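Local coordinates for protein xylulose kinase (Bifidobacterium adolescentis ATCC 15703, PDB 3I8B) that probably phosphorylates D-xylulose at the expense of ATP, yielding D-xylulose 5-phosphate and ADP in xylose metabolism, at residues Met91-Ala102 with Val139-Val150. Residues are numbered along the deposited sequence; the frame is centred on the assembly and turned at random.
Sequences MLWNDTSSAPQA and VASYTLTKVAWV
Lys146 of helix 143-153 reaches into the turns of 91-102, in the N-terminal, actin-like ATPase domain of this FGGY kinase. A bend at chi2 (-51°), followed by an extended end, carries its NZ in among the turn oxygens, CD lying against Met91 CB. Asp95 runs antiparallel alongside it and takes Lys146 NZ on the anti lone pair of OD2, a 2.7 Å salt bridge, while OD1 turns its syn lone pair to Ser97 OG; the carboxylate is thus held at both oxygens. Lys146 NZ also donates to Ser98 OG (3.1 Å) and, from above the carbonyl plane, to Ala140 O, with a weak bond to Leu92 O. A methionine in place of Lys146 would probably leave the buried Asp95 carboxylate without its counter-charge and the turn oxygens without their shared donor. Ser98 OG in turn donates to Thr145 OG1 (2.9 Å), which donates to Tyr142 O in the carbonyl plane. Farther along the helix, Trp149 meets selenomethionine Met91 roughly perpendicular to it: Met91 CE and Ser97 CB lie over one face of the indole, Met91 SE obliquely beside Trp149 CE3 (3.7 Å). Gln101 brings NE2 to the ring edge, its amide turned 80° from the indole. Toward the predicted substrate site, where Trp93 lies near His75 and its NE1 hydrogen-bonds Thr14 OG1, Ser141 OG donates to Trp93 O at 2.8 Å, tilted 17° from the carbonyl plane.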
loop_
_atom_site.group_PDB
_atom_site.type_symbol
_atom_site.label_atom_id
_atom_site.label_comp_id
_atom_site.label_asym_id
_atom_site.label_seq_id
_atom_site.Cartn_x
_atom_site.Cartn_y
_atom_site.Cartn_z
HETATM N N MSE A 91 -1.863 15.520 -3.217
HETATM C CA MSE A 91 -1.857 15.270 -1.779
HETATM C C MSE A 91 -1.690 13.784 -1.554
HETATM O O MSE A 91 -2.478 12.975 -2.056
HETATM C CB MSE A 91 -3.153 15.772 -1.143
HETATM C CG MSE A 91 -3.432 17.228 -1.480
HETATM SE SE MSE A 91 -5.196 17.790 -0.846
HETATM C CE MSE A 91 -4.830 17.725 1.094
ATOM N N LEU A 92 -0.662 13.438 -0.791
ATOM C CA LEU A 92 -0.125 12.091 -0.770
ATOM C C LEU A 92 -0.648 11.238 0.379
ATOM O O LEU A 92 -1.354 11.738 1.278
ATOM C CB LEU A 92 1.409 12.162 -0.742
ATOM C CG LEU A 92 2.034 13.008 -1.858
ATOM C CD1 LEU A 92 3.579 12.871 -1.872
ATOM C CD2 LEU A 92 1.433 12.628 -3.220
ATOM N N TRP A 93 -0.299 9.952 0.348
ATOM C CA TRP A 93 -0.765 8.997 1.353
ATOM C C TRP A 93 -0.475 9.470 2.784
ATOM O O TRP A 93 -1.218 9.142 3.717
ATOM C CB TRP A 93 -0.117 7.626 1.142
ATOM C CG TRP A 93 1.366 7.651 1.414
ATOM C CD1 TRP A 93 2.342 8.070 0.562
ATOM C CD2 TRP A 93 2.030 7.272 2.632
ATOM N NE1 TRP A 93 3.574 7.965 1.165
ATOM C CE2 TRP A 93 3.414 7.477 2.433
ATOM C CE3 TRP A 93 1.592 6.767 3.862
ATOM C CZ2 TRP A 93 4.370 7.197 3.423
ATOM C CZ3 TRP A 93 2.546 6.494 4.853
ATOM C CH2 TRP A 93 3.917 6.711 4.623
ATOM N N ASN A 94 0.605 10.229 2.950
ATOM C CA ASN A 94 1.037 10.673 4.279
ATOM C C ASN A 94 0.663 12.110 4.620
ATOM O O ASN A 94 1.050 12.622 5.670
ATOM C CB ASN A 94 2.544 10.460 4.484
ATOM C CG ASN A 94 3.391 11.112 3.394
ATOM O OD1 ASN A 94 2.870 11.659 2.431
ATOM N ND2 ASN A 94 4.709 11.065 3.560
ATOM N N ASP A 95 -0.063 12.769 3.726
ATOM C CA ASP A 95 -0.707 14.030 4.072
ATOM C C ASP A 95 -1.793 13.745 5.106
ATOM O O ASP A 95 -2.578 12.808 4.951
ATOM C CB ASP A 95 -1.342 14.679 2.844
ATOM C CG ASP A 95 -2.313 15.800 3.211
ATOM O OD1 ASP A 95 -1.837 16.880 3.602
ATOM O OD2 ASP A 95 -3.553 15.603 3.090
ATOM N N THR A 96 -1.836 14.541 6.166
ATOM C CA THR A 96 -2.872 14.394 7.191
ATOM C C THR A 96 -3.891 15.540 7.162
ATOM O O THR A 96 -4.758 15.619 8.031
ATOM C CB THR A 96 -2.266 14.380 8.596
ATOM O OG1 THR A 96 -1.504 15.580 8.784
ATOM C CG2 THR A 96 -1.376 13.174 8.773
ATOM N N SER A 97 -3.755 16.435 6.189
ATOM C CA SER A 97 -4.711 17.524 5.982
ATOM C C SER A 97 -6.163 17.040 5.936
ATOM O O SER A 97 -7.058 17.709 6.443
ATOM C CB SER A 97 -4.419 18.254 4.664
ATOM O OG SER A 97 -3.192 18.957 4.711
ATOM N N SER A 98 -6.383 15.880 5.322
ATOM C CA SER A 98 -7.724 15.405 5.012
ATOM C C SER A 98 -8.345 14.583 6.135
ATOM O O SER A 98 -9.414 13.988 5.956
ATOM C CB SER A 98 -7.690 14.576 3.721
ATOM O OG SER A 98 -6.801 13.483 3.866
ATOM N N ALA A 99 -7.670 14.537 7.281
ATOM C CA ALA A 99 -8.180 13.801 8.434
ATOM C C ALA A 99 -9.630 14.161 8.837
ATOM O O ALA A 99 -10.429 13.267 9.123
ATOM C CB ALA A 99 -7.231 13.956 9.629
ATOM N N PRO A 100 -9.971 15.461 8.869
ATOM C CA PRO A 100 -11.357 15.821 9.201
ATOM C C PRO A 100 -12.332 15.253 8.189
ATOM O O PRO A 100 -13.402 14.773 8.569
ATOM C CB PRO A 100 -11.355 17.352 9.129
ATOM C CG PRO A 100 -9.933 17.739 9.389
ATOM C CD PRO A 100 -9.112 16.653 8.742
ATOM N N GLN A 101 -11.952 15.284 6.914
ATOM C CA GLN A 101 -12.806 14.770 5.866
ATOM C C GLN A 101 -13.002 13.248 5.990
ATOM O O GLN A 101 -14.090 12.743 5.752
ATOM C CB GLN A 101 -12.268 15.163 4.495
ATOM C CG GLN A 101 -12.502 16.641 4.161
ATOM C CD GLN A 101 -11.547 17.574 4.887
ATOM O OE1 GLN A 101 -11.853 18.748 5.098
ATOM N NE2 GLN A 101 -10.382 17.059 5.261
ATOM N N ALA A 102 -11.958 12.528 6.385
ATOM C CA ALA A 102 -12.083 11.094 6.600
ATOM C C ALA A 102 -13.100 10.822 7.715
ATOM O O ALA A 102 -13.985 9.971 7.576
ATOM C CB ALA A 102 -10.725 10.476 6.936
ATOM N N VAL A 139 -9.602 6.789 5.939
ATOM C CA VAL A 139 -8.535 7.410 6.719
ATOM C C VAL A 139 -7.998 8.521 5.833
ATOM O O VAL A 139 -8.312 8.574 4.643
ATOM C CB VAL A 139 -7.399 6.416 7.118
ATOM C CG1 VAL A 139 -7.889 5.412 8.157
ATOM C CG2 VAL A 139 -6.843 5.689 5.897
ATOM N N ALA A 140 -7.207 9.409 6.404
ATOM C CA ALA A 140 -6.654 10.544 5.670
ATOM C C ALA A 140 -5.886 10.138 4.412
ATOM O O ALA A 140 -5.760 10.933 3.479
ATOM C CB ALA A 140 -5.751 11.368 6.587
ATOM N N SER A 141 -5.361 8.917 4.385
ATOM C CA SER A 141 -4.570 8.475 3.234
ATOM C C SER A 141 -5.358 8.492 1.941
ATOM O O SER A 141 -4.828 8.847 0.887
ATOM C CB SER A 141 -4.027 7.057 3.446
ATOM O OG SER A 141 -2.979 7.057 4.392
ATOM N N TYR A 142 -6.622 8.085 2.026
ATOM C CA TYR A 142 -7.400 7.737 0.848
ATOM C C TYR A 142 -7.808 8.894 -0.061
ATOM O O TYR A 142 -8.100 10.001 0.394
ATOM C CB TYR A 142 -8.609 6.888 1.234
ATOM C CG TYR A 142 -8.242 5.646 2.008
ATOM C CD1 TYR A 142 -6.949 5.124 1.956
ATOM C CD2 TYR A 142 -9.187 4.983 2.784
ATOM C CE1 TYR A 142 -6.609 3.981 2.667
ATOM C CE2 TYR A 142 -8.862 3.847 3.484
ATOM C CZ TYR A 142 -7.575 3.345 3.423
ATOM O OH TYR A 142 -7.264 2.203 4.130
ATOM N N THR A 143 -7.809 8.607 -1.366
ATOM C CA THR A 143 -7.976 9.613 -2.397
ATOM C C THR A 143 -9.256 10.435 -2.216
ATOM O O THR A 143 -9.232 11.656 -2.334
ATOM C CB THR A 143 -7.992 8.970 -3.815
ATOM O OG1 THR A 143 -6.990 7.941 -3.891
ATOM C CG2 THR A 143 -7.733 10.031 -4.887
ATOM N N LEU A 144 -10.373 9.759 -1.973
ATOM C CA LEU A 144 -11.645 10.461 -1.802
ATOM C C LEU A 144 -11.541 11.545 -0.727
ATOM O O LEU A 144 -12.142 12.607 -0.855
ATOM C CB LEU A 144 -12.773 9.491 -1.446
ATOM C CG LEU A 144 -14.177 10.110 -1.382
ATOM C CD1 LEU A 144 -14.574 10.717 -2.738
ATOM C CD2 LEU A 144 -15.202 9.065 -0.949
ATOM N N THR A 145 -10.778 11.283 0.331
ATOM C CA THR A 145 -10.679 12.256 1.425
ATOM C C THR A 145 -9.959 13.516 0.962
ATOM O O THR A 145 -10.291 14.617 1.402
ATOM C CB THR A 145 -10.015 11.683 2.692
ATOM O OG1 THR A 145 -8.591 11.658 2.528
ATOM C CG2 THR A 145 -10.534 10.272 2.968
ATOM N N LYS A 146 -9.005 13.349 0.042
ATOM C CA LYS A 146 -8.267 14.479 -0.523
ATOM C C LYS A 146 -9.189 15.347 -1.375
ATOM O O LYS A 146 -9.165 16.583 -1.288
ATOM C CB LYS A 146 -7.096 13.997 -1.390
ATOM C CG LYS A 146 -6.154 13.006 -0.728
ATOM C CD LYS A 146 -5.663 13.497 0.648
ATOM C CE LYS A 146 -4.471 12.656 1.102
ATOM N NZ LYS A 146 -4.078 12.968 2.504
ATOM N N VAL A 147 -10.001 14.689 -2.193
ATOM C CA VAL A 147 -10.948 15.395 -3.045
ATOM C C VAL A 147 -11.939 16.154 -2.177
ATOM O O VAL A 147 -12.231 17.310 -2.441
ATOM C CB VAL A 147 -11.698 14.444 -3.988
ATOM C CG1 VAL A 147 -12.725 15.227 -4.832
ATOM C CG2 VAL A 147 -10.701 13.687 -4.880
ATOM N N ALA A 148 -12.436 15.492 -1.137
ATOM C CA ALA A 148 -13.262 16.136 -0.115
ATOM C C ALA A 148 -12.616 17.394 0.463
ATOM O O ALA A 148 -13.263 18.432 0.601
ATOM C CB ALA A 148 -13.564 15.161 1.001
ATOM N N TRP A 149 -11.340 17.294 0.807
ATOM C CA TRP A 149 -10.627 18.399 1.414
ATOM C C TRP A 149 -10.557 19.574 0.444
ATOM O O TRP A 149 -10.718 20.739 0.833
ATOM C CB TRP A 149 -9.217 17.964 1.836
ATOM C CG TRP A 149 -8.432 19.091 2.438
ATOM C CD1 TRP A 149 -8.273 19.362 3.767
ATOM C CD2 TRP A 149 -7.725 20.119 1.731
ATOM N NE1 TRP A 149 -7.504 20.487 3.932
ATOM C CE2 TRP A 149 -7.148 20.967 2.697
ATOM C CE3 TRP A 149 -7.502 20.387 0.370
ATOM C CZ2 TRP A 149 -6.376 22.077 2.350
ATOM C CZ3 TRP A 149 -6.744 21.487 0.024
ATOM C CH2 TRP A 149 -6.188 22.321 1.012
ATOM N N VAL A 150 -10.312 19.263 -0.825
ATOM C CA VAL A 150 -10.223 20.291 -1.850
ATOM C C VAL A 150 -11.578 20.970 -2.044
ATOM O O VAL A 150 -11.647 22.183 -2.256
ATOM C CB VAL A 150 -9.722 19.722 -3.201
ATOM C CG1 VAL A 150 -9.757 20.807 -4.268
ATOM C CG2 VAL A 150 -8.308 19.162 -3.050
HETATM O O HOH W 1 -7.882 20.201 7.198
#